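Local atomic coordinates of sensor histidine kinase CitA (Klebsiella pneumoniae, PDB entry 1P0Z), a protein that senses citrate through its periplasmic domain and, as a membrane histidine kinase, probably activates the response regulator CitB by phosphorylation to induce the citrate-fermentation genes. Residues 43-48 with 62-67; 50-55 with 96-101; 26-31 with 35-40; 13-18 with 121-126. All coordinates share one frame; numbering follows the deposited sequence.

Contact 1 (43-48 with 62-67)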
loop_
_atom_site.group_PDB
_atom_site.type_symbol
_atom_site.label_atom_id
_atom_site.label_comp_id
_atom_site.label_asym_id
_atom_site.label_seq_id
_atom_site.Cartn_x
_atom_site.Cartn_y
_atom_site.Cartn_z
ATOM N N PRO A 43 -1.117 13.732 -2.237
ATOM C CA PRO A 43 -2.002 14.441 -1.304
ATOM C C PRO A 43 -2.560 13.515 -0.233
ATOM O O PRO A 43 -2.803 13.950 0.888
ATOM C CB PRO A 43 -3.124 14.993 -2.199
ATOM C CG PRO A 43 -2.529 14.950 -3.618
ATOM C CD PRO A 43 -1.684 13.700 -3.593
ATOM N N MET A 44 -2.768 12.245 -0.583
ATOM C CA MET A 44 -3.290 11.300 0.401
ATOM C C MET A 44 -2.230 10.967 1.449
ATOM O O MET A 44 -2.537 10.797 2.646
ATOM C CB MET A 44 -3.795 10.035 -0.301
ATOM C CG MET A 44 -4.792 10.381 -1.380
ATOM S SD MET A 44 -5.753 9.010 -1.961
ATOM C CE MET A 44 -6.964 8.919 -0.614
ATOM N N ARG A 45 -0.980 10.877 0.993
ATOM C CA ARG A 45 0.155 10.574 1.882
ATOM C C ARG A 45 0.297 11.750 2.870
ATOM O O ARG A 45 0.490 11.540 4.084
ATOM C CB ARG A 45 1.410 10.386 0.996
ATOM C CG ARG A 45 2.679 9.971 1.675
ATOM C CD ARG A 45 3.456 11.204 2.145
ATOM N NE ARG A 45 4.888 11.106 1.843
ATOM C CZ ARG A 45 5.406 11.155 0.611
ATOM N NH1 ARG A 45 4.621 11.292 -0.444
ATOM N NH2 ARG A 45 6.719 11.101 0.440
ATOM N N SER A 46 0.146 12.965 2.347
ATOM C CA SER A 46 0.253 14.186 3.140
ATOM C C SER A 46 -0.853 14.268 4.198
ATOM O O SER A 46 -0.594 14.541 5.373
ATOM C CB SER A 46 0.163 15.413 2.218
ATOM O OG SER A 46 0.110 16.609 2.978
ATOM N N PHE A 47 -2.082 13.981 3.777
ATOM C CA PHE A 47 -3.249 14.057 4.666
ATOM C C PHE A 47 -3.354 12.927 5.697
ATOM O O PHE A 47 -3.743 13.161 6.821
ATOM C CB PHE A 47 -4.515 14.145 3.792
ATOM C CG PHE A 47 -5.767 14.429 4.541
ATOM C CD1 PHE A 47 -5.910 15.601 5.290
ATOM C CD2 PHE A 47 -6.839 13.526 4.465
ATOM C CE1 PHE A 47 -7.125 15.872 5.960
ATOM C CE2 PHE A 47 -8.062 13.781 5.126
ATOM C CZ PHE A 47 -8.201 14.959 5.877
ATOM N N SER A 48 -3.005 11.704 5.320
ATOM C CA SER A 48 -3.065 10.558 6.257
ATOM C C SER A 48 -1.970 10.710 7.318
ATOM O O SER A 48 -0.981 11.407 7.079
ATOM C CB SER A 48 -2.765 9.264 5.484
ATOM O OG SER A 48 -2.720 8.161 6.363
ATOM N N ARG A 62 7.180 -1.498 -8.018
ATOM C CA ARG A 62 6.630 -0.247 -7.485
ATOM C C ARG A 62 6.359 0.837 -8.514
ATOM O O ARG A 62 7.214 1.153 -9.342
ATOM C CB ARG A 62 7.535 0.324 -6.389
ATOM C CG ARG A 62 7.742 -0.630 -5.201
ATOM C CD ARG A 62 8.431 0.141 -4.044
ATOM N NE ARG A 62 8.871 -0.781 -2.987
ATOM C CZ ARG A 62 10.018 -1.459 -3.044
ATOM N NH1 ARG A 62 10.843 -1.306 -4.093
ATOM N NH2 ARG A 62 10.330 -2.305 -2.076
ATOM N N LEU A 63 5.138 1.366 -8.457
ATOM C CA LEU A 63 4.716 2.469 -9.298
ATOM C C LEU A 63 4.790 3.767 -8.474
ATOM O O LEU A 63 4.793 4.876 -9.028
ATOM C CB LEU A 63 3.283 2.250 -9.794
ATOM C CG LEU A 63 3.059 0.964 -10.584
ATOM C CD1 LEU A 63 1.583 0.813 -10.919
ATOM C CD2 LEU A 63 3.918 0.971 -11.852
ATOM N N TYR A 64 4.838 3.614 -7.140
ATOM C CA TYR A 64 4.943 4.757 -6.242
ATOM C C TYR A 64 5.544 4.322 -4.921
ATOM O O TYR A 64 5.207 3.246 -4.409
ATOM C CB TYR A 64 3.546 5.374 -5.965
ATOM C CG TYR A 64 3.579 6.552 -4.989
ATOM C CD1 TYR A 64 3.563 6.342 -3.604
ATOM C CD2 TYR A 64 3.612 7.877 -5.457
ATOM C CE1 TYR A 64 3.575 7.427 -2.705
ATOM C CE2 TYR A 64 3.623 8.968 -4.577
ATOM C CZ TYR A 64 3.598 8.740 -3.208
ATOM O OH TYR A 64 3.527 9.821 -2.371
ATOM N N HIS A 65 6.442 5.155 -4.392
ATOM C CA HIS A 65 7.043 4.929 -3.085
ATOM C C HIS A 65 7.445 6.319 -2.585
ATOM O O HIS A 65 7.663 7.250 -3.394
ATOM C CB HIS A 65 8.269 4.008 -3.200
ATOM C CG HIS A 65 8.766 3.490 -1.884
ATOM N ND1 HIS A 65 9.589 4.224 -1.045
ATOM C CD2 HIS A 65 8.582 2.293 -1.278
ATOM C CE1 HIS A 65 9.894 3.494 0.015
ATOM N NE2 HIS A 65 9.297 2.319 -0.100
ATOM N N VAL A 66 7.534 6.482 -1.277
ATOM C CA VAL A 66 7.909 7.790 -0.732
ATOM C C VAL A 66 9.344 8.135 -1.103
ATOM O O VAL A 66 9.682 9.320 -1.162
ATOM C CB VAL A 66 7.717 7.844 0.801
ATOM C CG1 VAL A 66 6.224 7.704 1.113
ATOM C CG2 VAL A 66 8.514 6.732 1.477
ATOM N N ASN A 67 10.161 7.115 -1.351
ATOM C CA ASN A 67 11.561 7.302 -1.759
ATOM C C ASN A 67 11.625 7.011 -3.247
ATOM O O ASN A 67 11.415 5.886 -3.722
ATOM C CB ASN A 67 12.442 6.429 -0.887
ATOM C CG ASN A 67 12.305 6.816 0.574
ATOM O OD1 ASN A 67 12.101 7.982 0.895
ATOM N ND2 ASN A 67 12.425 5.857 1.453
#
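The CA atoms of Arg45 and Val66 are 8.6 Å apart where the end of helix 34-47 passes the loop after strand 62-64, and only side chains bridge the gap. Arg45 supplies most of the reach. Its CG lies anti to the backbone N (chi1 -176°), and bends further along the chain bring the guanidinium against Val66. One face of the group meets the methyl CG1 of Val66, off-centre toward the rim. Arg45 NH2 is 3.4 Å from Val66 CB. Tyr64 meets the same guanidinium with its hydroxyl, the two planes standing 88° apart. Arg45 NH1 is 2.7 Å from Tyr64 OH, but the angle is too poor for a hydrogen bond. The hydroxyl is instead bonded to Asp42, which also forms a weak, long ion pair with Arg45. Within 62-67, Asn67 N donates to His65 ND1 over 3.0 Å, close to the plane of the imidazole. His65 binds citrate through NE2. With ND1 used as an acceptor, NE2 probably carries a proton, which suits it to a carboxylate. By accepting the bond from the Tyr64 hydroxyl, Asp42 probably holds the phenol in place beside the guanidinium.

Contact 2 (50-55 with 96-101); sequences ATYITV and GSLGSS. With FLC (citrate anion), chain K.
Tyr52 and Leu98 meet where strand 52-57 of the extracellular PAS (Cache) domain faces the loop joining strands 90-96 and 101-109. Residues 96-99 of this loop form a type I beta turn. The tight part centres on the Tyr52 ring. Leu98 CD1 approaches it obliquely and comes within 3.4 Å of Tyr52 CD2. At the ring edge, Tyr52 OH donates a hydrogen bond of 2.8 Å to Ser101 OG. That same OG is bonded to Arg103 NE, so Ser101 ties the tyrosine to a citrate-binding arginine. A bound citrate lies over one face of the ring, its CA atom 3.4 Å above the plane. The solvent side is the turn itself. Ser97 is exposed there, yet its hydroxyl folds back onto the citrate. Ser97 OG lies between the backbone N and the carbonyl carbon (chi1 73°) and donates to citrate OA1 over 2.7 Å. From the strand, Thr54 OG1 donates to citrate OB1 at 2.9 Å. Arg62, His65, Lys105 and Ser120 add further hydrogen bonds to the ligand. On the turn, Leu98 N donates to citrate OA2 at 2.8 Å with an N-H...O angle of 163°.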
loop_
_atom_site.group_PDB
_atom_site.type_symbol
_atom_site.label_atom_id
_atom_site.label_comp_id
_atom_site.label_asym_id
_atom_site.label_seq_id
_atom_site.Cartn_x
_atom_site.Cartn_y
_atom_site.Cartn_z
ATOM N N ALA A 50 -0.465 8.077 8.192
ATOM C CA ALA A 50 0.416 6.931 7.897
ATOM C C ALA A 50 1.855 7.381 7.599
ATOM O O ALA A 50 2.125 8.496 7.097
ATOM C CB ALA A 50 -0.118 6.147 6.697
ATOM N N THR A 51 2.809 6.503 7.874
ATOM C CA THR A 51 4.211 6.800 7.588
ATOM C C THR A 51 4.470 6.817 6.090
ATOM O O THR A 51 5.239 7.658 5.576
ATOM C CB THR A 51 5.146 5.726 8.180
ATOM O OG1 THR A 51 4.878 5.595 9.560
ATOM C CG2 THR A 51 6.623 6.142 8.028
ATOM N N TYR A 52 3.827 5.897 5.376
ATOM C CA TYR A 52 4.045 5.798 3.951
ATOM C C TYR A 52 2.906 5.103 3.237
ATOM O O TYR A 52 2.062 4.454 3.856
ATOM C CB TYR A 52 5.353 4.998 3.660
ATOM C CG TYR A 52 5.330 3.539 4.120
ATOM C CD1 TYR A 52 4.720 2.548 3.353
ATOM C CD2 TYR A 52 5.916 3.165 5.337
ATOM C CE1 TYR A 52 4.677 1.214 3.784
ATOM C CE2 TYR A 52 5.908 1.846 5.760
ATOM C CZ TYR A 52 5.269 0.868 4.969
ATOM O OH TYR A 52 5.209 -0.445 5.365
ATOM N N ILE A 53 2.922 5.227 1.907
ATOM C CA ILE A 53 1.982 4.500 1.070
ATOM C C ILE A 53 2.823 4.040 -0.116
ATOM O O ILE A 53 3.563 4.839 -0.701
ATOM C CB ILE A 53 0.843 5.392 0.514
ATOM C CG1 ILE A 53 0.057 5.985 1.676
ATOM C CG2 ILE A 53 -0.046 4.550 -0.421
ATOM C CD1 ILE A 53 -1.040 6.982 1.247
ATOM N N THR A 54 2.696 2.763 -0.465
ATOM C CA THR A 54 3.395 2.204 -1.604
ATOM C C THR A 54 2.350 1.660 -2.573
ATOM O O THR A 54 1.343 1.071 -2.136
ATOM C CB THR A 54 4.303 0.995 -1.175
ATOM O OG1 THR A 54 5.373 1.471 -0.345
ATOM C CG2 THR A 54 4.903 0.281 -2.431
ATOM N N VAL A 55 2.571 1.860 -3.881
ATOM C CA VAL A 55 1.661 1.313 -4.878
ATOM C C VAL A 55 2.507 0.442 -5.809
ATOM O O VAL A 55 3.584 0.877 -6.266
ATOM C CB VAL A 55 0.980 2.403 -5.745
ATOM C CG1 VAL A 55 0.070 1.702 -6.795
ATOM C CG2 VAL A 55 0.148 3.360 -4.843
ATOM N N GLY A 96 10.668 -3.301 6.272
ATOM C CA GLY A 96 11.139 -2.988 4.939
ATOM C C GLY A 96 12.155 -1.860 5.126
ATOM O O GLY A 96 12.573 -1.580 6.253
ATOM N N SER A 97 12.475 -1.177 4.032
ATOM C CA SER A 97 13.487 -0.106 4.053
ATOM C C SER A 97 13.170 1.005 5.060
ATOM O O SER A 97 14.073 1.647 5.623
ATOM C CB SER A 97 13.611 0.462 2.644
ATOM O OG SER A 97 12.458 1.276 2.302
ATOM N N LEU A 98 11.876 1.225 5.328
ATOM C CA LEU A 98 11.466 2.276 6.232
ATOM C C LEU A 98 11.333 1.879 7.699
ATOM O O LEU A 98 10.890 2.688 8.545
ATOM C CB LEU A 98 10.157 2.904 5.719
ATOM C CG LEU A 98 10.250 3.425 4.269
ATOM C CD1 LEU A 98 8.859 3.801 3.714
ATOM C CD2 LEU A 98 11.156 4.623 4.234
ATOM N N GLY A 99 11.676 0.637 8.021
ATOM C CA GLY A 99 11.619 0.211 9.405
ATOM C C GLY A 99 10.459 -0.739 9.704
ATOM O O GLY A 99 9.535 -0.865 8.895
ATOM N N SER A 100 10.501 -1.409 10.855
ATOM C CA SER A 100 9.434 -2.326 11.234
ATOM C C SER A 100 8.108 -1.566 11.244
ATOM O O SER A 100 7.922 -0.604 12.005
ATOM C CB SER A 100 9.721 -2.954 12.592
ATOM O OG SER A 100 8.782 -3.977 12.828
ATOM N N SER A 101 7.188 -2.014 10.384
ATOM C CA SER A 101 5.913 -1.308 10.255
ATOM C C SER A 101 4.730 -2.224 10.072
ATOM O O SER A 101 4.852 -3.318 9.532
ATOM C CB SER A 101 5.972 -0.403 8.996
ATOM O OG SER A 101 6.299 -1.154 7.798
HETATM C CAC FLC K . 9.240 0.154 2.853
HETATM C CA FLC K . 7.712 -0.070 2.680
HETATM C CB FLC K . 7.378 -1.424 1.889
HETATM C CBC FLC K . 7.809 -1.413 0.376
HETATM C CG FLC K . 5.823 -1.772 2.067
HETATM C CGC FLC K . 5.296 -3.065 1.404
HETATM O OA1 FLC K . 9.939 0.311 1.867
HETATM O OA2 FLC K . 9.638 0.076 4.018
HETATM O OB1 FLC K . 7.501 -0.452 -0.332
HETATM O OB2 FLC K . 8.397 -2.428 -0.062
HETATM O OG1 FLC K . 6.118 -3.950 0.971
HETATM O OG2 FLC K . 4.093 -3.159 1.314
HETATM O OHB FLC K . 8.050 -2.549 2.472
#

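Contact 3 (26-31 with 35-40); sequences VEAVQK and ARIKAL
Ala28 and Ile37 mark the closest backbone approach, 5.9 Å between CA atoms, in a hairpin of two nearly antiparallel helices, 23-30 and 34-47. The axes of the short segments come within 9.1 Å, at 154° between their directions. Ile37 fills much of the interface. From CB, its CG1 lies anti to the carbonyl carbon (chi1 -67°) and runs toward the other helix. Ile37 CG1 packs 3.6 Å from Ala28 CB. The terminal Ile37 CD1 lies 4.0 Å from Ala28 O and 4.1 Å from Val29 CG2, and also touches Leu63 of strand 62-64. The other branch, CG2, turns to Tyr64 of the same strand. The small Ala28 side chain is consistent with the close approach of the backbones. Ala28 CB also touches Arg36 CG at 3.6 Å and Leu40 CD1 at 4.1 Å. Arg36 thus lends its aliphatic stem to the contact while its charged end makes a salt bridge with Glu24. Leu40 CD2 lies over one face of that guanidinium. Val29 continues inward onto Ile108 and Ile116, so the hairpin packs on the sheet. Near the end of helix 23-30, Lys31 NZ forms a salt bridge with Glu27 OE2 at 2.6 Å, above the carboxylate plane.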
loop_
_atom_site.group_PDB
_atom_site.type_symbol
_atom_site.label_atom_id
_atom_site.label_comp_id
_atom_site.label_asym_id
_atom_site.label_seq_id
_atom_site.Cartn_x
_atom_site.Cartn_y
_atom_site.Cartn_z
ATOM N N VAL A 26 -7.149 3.119 -10.378
ATOM C CA VAL A 26 -7.249 1.932 -11.211
ATOM C C VAL A 26 -6.831 2.321 -12.637
ATOM O O VAL A 26 -6.034 1.634 -13.262
ATOM C CB VAL A 26 -8.697 1.386 -11.237
ATOM C CG1 VAL A 26 -8.838 0.314 -12.335
ATOM C CG2 VAL A 26 -9.068 0.816 -9.884
ATOM N N GLU A 27 -7.367 3.438 -13.128
ATOM C CA GLU A 27 -7.012 3.900 -14.476
ATOM C C GLU A 27 -5.541 4.264 -14.639
ATOM O O GLU A 27 -4.905 3.855 -15.626
ATOM C CB GLU A 27 -7.864 5.106 -14.886
ATOM C CG GLU A 27 -7.543 5.590 -16.316
ATOM C CD GLU A 27 -8.435 6.721 -16.779
ATOM O OE1 GLU A 27 -9.660 6.506 -16.869
ATOM O OE2 GLU A 27 -7.913 7.822 -17.058
ATOM N N ALA A 28 -4.990 4.998 -13.672
ATOM C CA ALA A 28 -3.600 5.414 -13.749
ATOM C C ALA A 28 -2.676 4.191 -13.730
ATOM O O ALA A 28 -1.638 4.178 -14.401
ATOM C CB ALA A 28 -3.268 6.372 -12.596
ATOM N N VAL A 29 -3.054 3.153 -12.983
ATOM C CA VAL A 29 -2.228 1.951 -12.935
ATOM C C VAL A 29 -2.294 1.169 -14.264
ATOM O O VAL A 29 -1.284 0.657 -14.735
ATOM C CB VAL A 29 -2.660 1.036 -11.744
ATOM C CG1 VAL A 29 -1.989 -0.344 -11.822
ATOM C CG2 VAL A 29 -2.269 1.720 -10.426
ATOM N N GLN A 30 -3.487 1.065 -14.846
ATOM C CA GLN A 30 -3.678 0.359 -16.111
ATOM C C GLN A 30 -2.821 1.005 -17.187
ATOM O O GLN A 30 -2.235 0.314 -18.017
ATOM C CB GLN A 30 -5.156 0.396 -16.537
ATOM C CG GLN A 30 -6.053 -0.429 -15.638
ATOM C CD GLN A 30 -7.520 -0.377 -16.014
ATOM O OE1 GLN A 30 -8.101 0.702 -16.180
ATOM N NE2 GLN A 30 -8.136 -1.551 -16.128
ATOM N N LYS A 31 -2.754 2.334 -17.152
ATOM C CA LYS A 31 -1.972 3.122 -18.111
ATOM C C LYS A 31 -0.495 3.271 -17.750
ATOM O O LYS A 31 0.300 3.795 -18.549
ATOM C CB LYS A 31 -2.567 4.529 -18.227
ATOM C CG LYS A 31 -3.963 4.585 -18.810
ATOM C CD LYS A 31 -4.500 5.985 -18.758
ATOM C CE LYS A 31 -5.889 6.056 -19.372
ATOM N NZ LYS A 31 -6.469 7.416 -19.224
ATOM N N ALA A 35 3.368 9.784 -13.176
ATOM C CA ALA A 35 3.110 11.141 -12.700
ATOM C C ALA A 35 1.681 11.255 -12.200
ATOM O O ALA A 35 1.419 11.937 -11.202
ATOM C CB ALA A 35 3.334 12.157 -13.826
ATOM N N ARG A 36 0.757 10.602 -12.909
ATOM C CA ARG A 36 -0.653 10.644 -12.522
ATOM C C ARG A 36 -0.812 9.943 -11.143
ATOM O O ARG A 36 -1.530 10.441 -10.253
ATOM C CB ARG A 36 -1.503 9.945 -13.580
ATOM C CG ARG A 36 -2.998 9.942 -13.289
ATOM C CD ARG A 36 -3.511 11.351 -12.987
ATOM N NE ARG A 36 -4.923 11.327 -12.611
ATOM C CZ ARG A 36 -5.517 12.276 -11.883
ATOM N NH1 ARG A 36 -4.822 13.333 -11.444
ATOM N NH2 ARG A 36 -6.807 12.167 -11.591
ATOM N N ILE A 37 -0.141 8.804 -10.971
ATOM C CA ILE A 37 -0.208 8.086 -9.690
ATOM C C ILE A 37 0.350 8.967 -8.577
ATOM O O ILE A 37 -0.241 9.077 -7.494
ATOM C CB ILE A 37 0.570 6.754 -9.774
ATOM C CG1 ILE A 37 -0.174 5.827 -10.741
ATOM C CG2 ILE A 37 0.669 6.079 -8.376
ATOM C CD1 ILE A 37 0.568 4.571 -11.090
ATOM N N LYS A 38 1.488 9.607 -8.840
ATOM C CA LYS A 38 2.088 10.500 -7.840
ATOM C C LYS A 38 1.134 11.642 -7.463
ATOM O O LYS A 38 0.985 11.986 -6.291
ATOM C CB LYS A 38 3.397 11.090 -8.384
ATOM C CG LYS A 38 4.112 12.015 -7.413
ATOM C CD LYS A 38 5.341 12.629 -8.103
ATOM C CE LYS A 38 6.387 13.167 -7.117
ATOM N NZ LYS A 38 5.876 14.092 -6.092
ATOM N N ALA A 39 0.492 12.236 -8.475
ATOM C CA ALA A 39 -0.456 13.328 -8.227
ATOM C C ALA A 39 -1.642 12.882 -7.368
ATOM O O ALA A 39 -2.197 13.674 -6.581
ATOM C CB ALA A 39 -0.965 13.889 -9.552
ATOM N N LEU A 40 -2.029 11.616 -7.513
ATOM C CA LEU A 40 -3.149 11.089 -6.739
ATOM C C LEU A 40 -2.745 10.692 -5.316
ATOM O O LEU A 40 -3.471 10.959 -4.353
ATOM C CB LEU A 40 -3.745 9.855 -7.429
ATOM C CG LEU A 40 -4.511 10.050 -8.746
ATOM C CD1 LEU A 40 -4.697 8.690 -9.473
ATOM C CD2 LEU A 40 -5.870 10.703 -8.453
#

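Contact 4 (13-18 with 121-126); sequences LIQAMQ and VGYTIE
Gln15 and Tyr123 make the polar part of this contact between helix 6-20 and strand 115-124. Gln15 NE2 donates to Tyr123 OH over 2.9 Å, with an N-H...O angle of 155°. The oxygen lies close to the plane of the amide, and NE2 sits at the edge of the phenol ring, near its plane. The two side chains cross at about a right angle, and their flat groups are turned 55° apart. Beyond CG the glutamine chain is extended, which carries the amide out from the helix to the hydroxyl. Both polar ends have further partners. Gln15 OE1 accepts from Ser48 OG, and NE2 also bonds to Arg11 O. Tyr123 OH is bonded to Asp49. These bonds satisfy the buried amide at both its ends and fix which way round it lies.

The apolar part is made by Ala16 and Val121, whose CA atoms are 5.6 Å apart. Val121 CG2 reaches the helix backbone at 3.7 Å from Ala16 N. Val121 CG2 also lies 3.9 Å from Ala16 CB and 4.2 Å from Gln15 CB.

The helix runs nearly antiparallel to the strand, 154° between the short segments, with 8.1 Å between their axes. Strand 115-124 is the middle strand of the five, hydrogen-bonded to strand 52-57 on one side and 101-109 on the other. Val121 also touches Ile19, and Tyr123 touches Val8, Arg11 and Ala12, so helix 6-20 lies along this central strand.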
loop_
_atom_site.group_PDB
_atom_site.type_symbol
_atom_site.label_atom_id
_atom_site.label_comp_id
_atom_site.label_asym_id
_atom_site.label_seq_id
_atom_site.Cartn_x
_atom_site.Cartn_y
_atom_site.Cartn_z
ATOM N N LEU A 13 -5.494 -0.725 7.130
ATOM C CA LEU A 13 -6.241 -1.584 6.218
ATOM C C LEU A 13 -7.397 -0.837 5.549
ATOM O O LEU A 13 -7.588 -0.949 4.324
ATOM C CB LEU A 13 -6.735 -2.834 6.955
ATOM C CG LEU A 13 -7.591 -3.806 6.133
ATOM C CD1 LEU A 13 -6.829 -4.258 4.880
ATOM C CD2 LEU A 13 -7.979 -4.971 7.050
ATOM N N ILE A 14 -8.128 -0.065 6.346
ATOM C CA ILE A 14 -9.257 0.692 5.813
ATOM C C ILE A 14 -8.770 1.635 4.740
ATOM O O ILE A 14 -9.358 1.705 3.672
ATOM C CB ILE A 14 -9.990 1.496 6.929
ATOM C CG1 ILE A 14 -10.818 0.533 7.784
ATOM C CG2 ILE A 14 -10.878 2.600 6.312
ATOM C CD1 ILE A 14 -11.918 -0.192 7.004
ATOM N N GLN A 15 -7.681 2.337 5.014
ATOM C CA GLN A 15 -7.134 3.296 4.051
ATOM C C GLN A 15 -6.632 2.590 2.782
ATOM O O GLN A 15 -6.823 3.098 1.667
ATOM C CB GLN A 15 -5.993 4.093 4.672
ATOM C CG GLN A 15 -6.516 5.084 5.708
ATOM C CD GLN A 15 -5.370 5.747 6.446
ATOM O OE1 GLN A 15 -4.954 6.842 6.082
ATOM N NE2 GLN A 15 -4.834 5.078 7.467
ATOM N N ALA A 16 -6.004 1.417 2.930
ATOM C CA ALA A 16 -5.503 0.728 1.733
ATOM C C ALA A 16 -6.653 0.256 0.855
ATOM O O ALA A 16 -6.547 0.271 -0.369
ATOM C CB ALA A 16 -4.642 -0.477 2.138
ATOM N N MET A 17 -7.707 -0.197 1.495
ATOM C CA MET A 17 -8.888 -0.626 0.749
ATOM C C MET A 17 -9.490 0.566 0.001
ATOM O O MET A 17 -9.824 0.454 -1.187
ATOM C CB MET A 17 -9.892 -1.278 1.695
ATOM C CG MET A 17 -9.379 -2.614 2.176
ATOM S SD MET A 17 -10.493 -3.407 3.308
ATOM C CE MET A 17 -11.855 -3.737 2.209
ATOM N N GLN A 18 -9.620 1.699 0.678
ATOM C CA GLN A 18 -10.205 2.883 0.061
ATOM C C GLN A 18 -9.377 3.372 -1.108
ATOM O O GLN A 18 -9.910 3.679 -2.176
ATOM C CB GLN A 18 -10.327 4.010 1.095
ATOM C CG GLN A 18 -11.381 3.725 2.100
ATOM C CD GLN A 18 -11.438 4.767 3.183
ATOM O OE1 GLN A 18 -10.415 5.121 3.775
ATOM N NE2 GLN A 18 -12.632 5.251 3.466
ATOM N N VAL A 121 -0.475 0.599 2.911
ATOM C CA VAL A 121 -0.419 1.801 3.740
ATOM C C VAL A 121 0.295 1.352 5.012
ATOM O O VAL A 121 -0.139 0.422 5.675
ATOM C CB VAL A 121 -1.837 2.306 4.063
ATOM C CG1 VAL A 121 -1.786 3.402 5.097
ATOM C CG2 VAL A 121 -2.517 2.778 2.741
ATOM N N GLY A 122 1.370 2.035 5.356
ATOM C CA GLY A 122 2.157 1.578 6.492
ATOM C C GLY A 122 2.412 2.586 7.594
ATOM O O GLY A 122 2.485 3.794 7.354
ATOM N N TYR A 123 2.526 2.034 8.808
ATOM C CA TYR A 123 2.821 2.830 10.014
ATOM C C TYR A 123 4.054 2.232 10.686
ATOM O O TYR A 123 4.020 1.094 11.142
ATOM C CB TYR A 123 1.670 2.777 11.020
ATOM C CG TYR A 123 0.445 3.566 10.607
ATOM C CD1 TYR A 123 -0.429 3.077 9.635
ATOM C CD2 TYR A 123 0.159 4.786 11.210
ATOM C CE1 TYR A 123 -1.587 3.795 9.266
ATOM C CE2 TYR A 123 -0.986 5.525 10.856
ATOM C CZ TYR A 123 -1.850 5.012 9.874
ATOM O OH TYR A 123 -2.932 5.764 9.518
ATOM N N THR A 124 5.173 2.952 10.715
ATOM C CA THR A 124 6.368 2.396 11.352
ATOM C C THR A 124 6.173 2.459 12.875
ATOM O O THR A 124 5.956 3.522 13.453
ATOM C CB THR A 124 7.620 3.171 10.917
ATOM O OG1 THR A 124 7.833 2.919 9.525
ATOM C CG2 THR A 124 8.864 2.731 11.745
ATOM N N ILE A 125 6.303 1.305 13.502
ATOM C CA ILE A 125 6.010 1.133 14.898
ATOM C C ILE A 125 6.742 2.001 15.884
ATOM O O ILE A 125 6.132 2.545 16.827
ATOM C CB ILE A 125 6.101 -0.387 15.243
ATOM C CG1 ILE A 125 4.940 -1.114 14.510
ATOM C CG2 ILE A 125 5.880 -0.617 16.734
ATOM C CD1 ILE A 125 5.049 -2.642 14.490
ATOM N N GLU A 126 8.016 2.187 15.647
ATOM C CA GLU A 126 8.774 2.971 16.574
ATOM C C GLU A 126 8.300 4.403 16.603
ATOM O O GLU A 126 8.506 5.074 17.615
ATOM C CB GLU A 126 10.271 2.858 16.238
ATOM C CG GLU A 126 11.099 4.129 16.420
ATOM C CD GLU A 126 11.079 4.999 15.164
ATOM O OE1 GLU A 126 11.489 4.525 14.079
ATOM O OE2 GLU A 126 10.651 6.161 15.254
#

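In the fold
Contact 4 opens first along the chain and closes last, joining helix 6-20 to the central strand 115-124. The other three lie between its segments. Contact 3 closes before contact 1 opens, and contacts 1 and 2 interleave. Contacts 1 and 3 share helix 34-47, their centres about 12 Å apart. Contacts 1, 2 and 4 all reach the one antiparallel sheet; the centres of contacts 2 and 4 are about 9 Å apart, while those of contacts 3 and 4 lie about 20 Å apart on opposite sides of the chain's centre. Ser48 of contact 1 touches Gln15 of contact 4. Contacts 1 and 2 border the citrate pocket; contacts 3 and 4 pack the helices of this periplasmic domain.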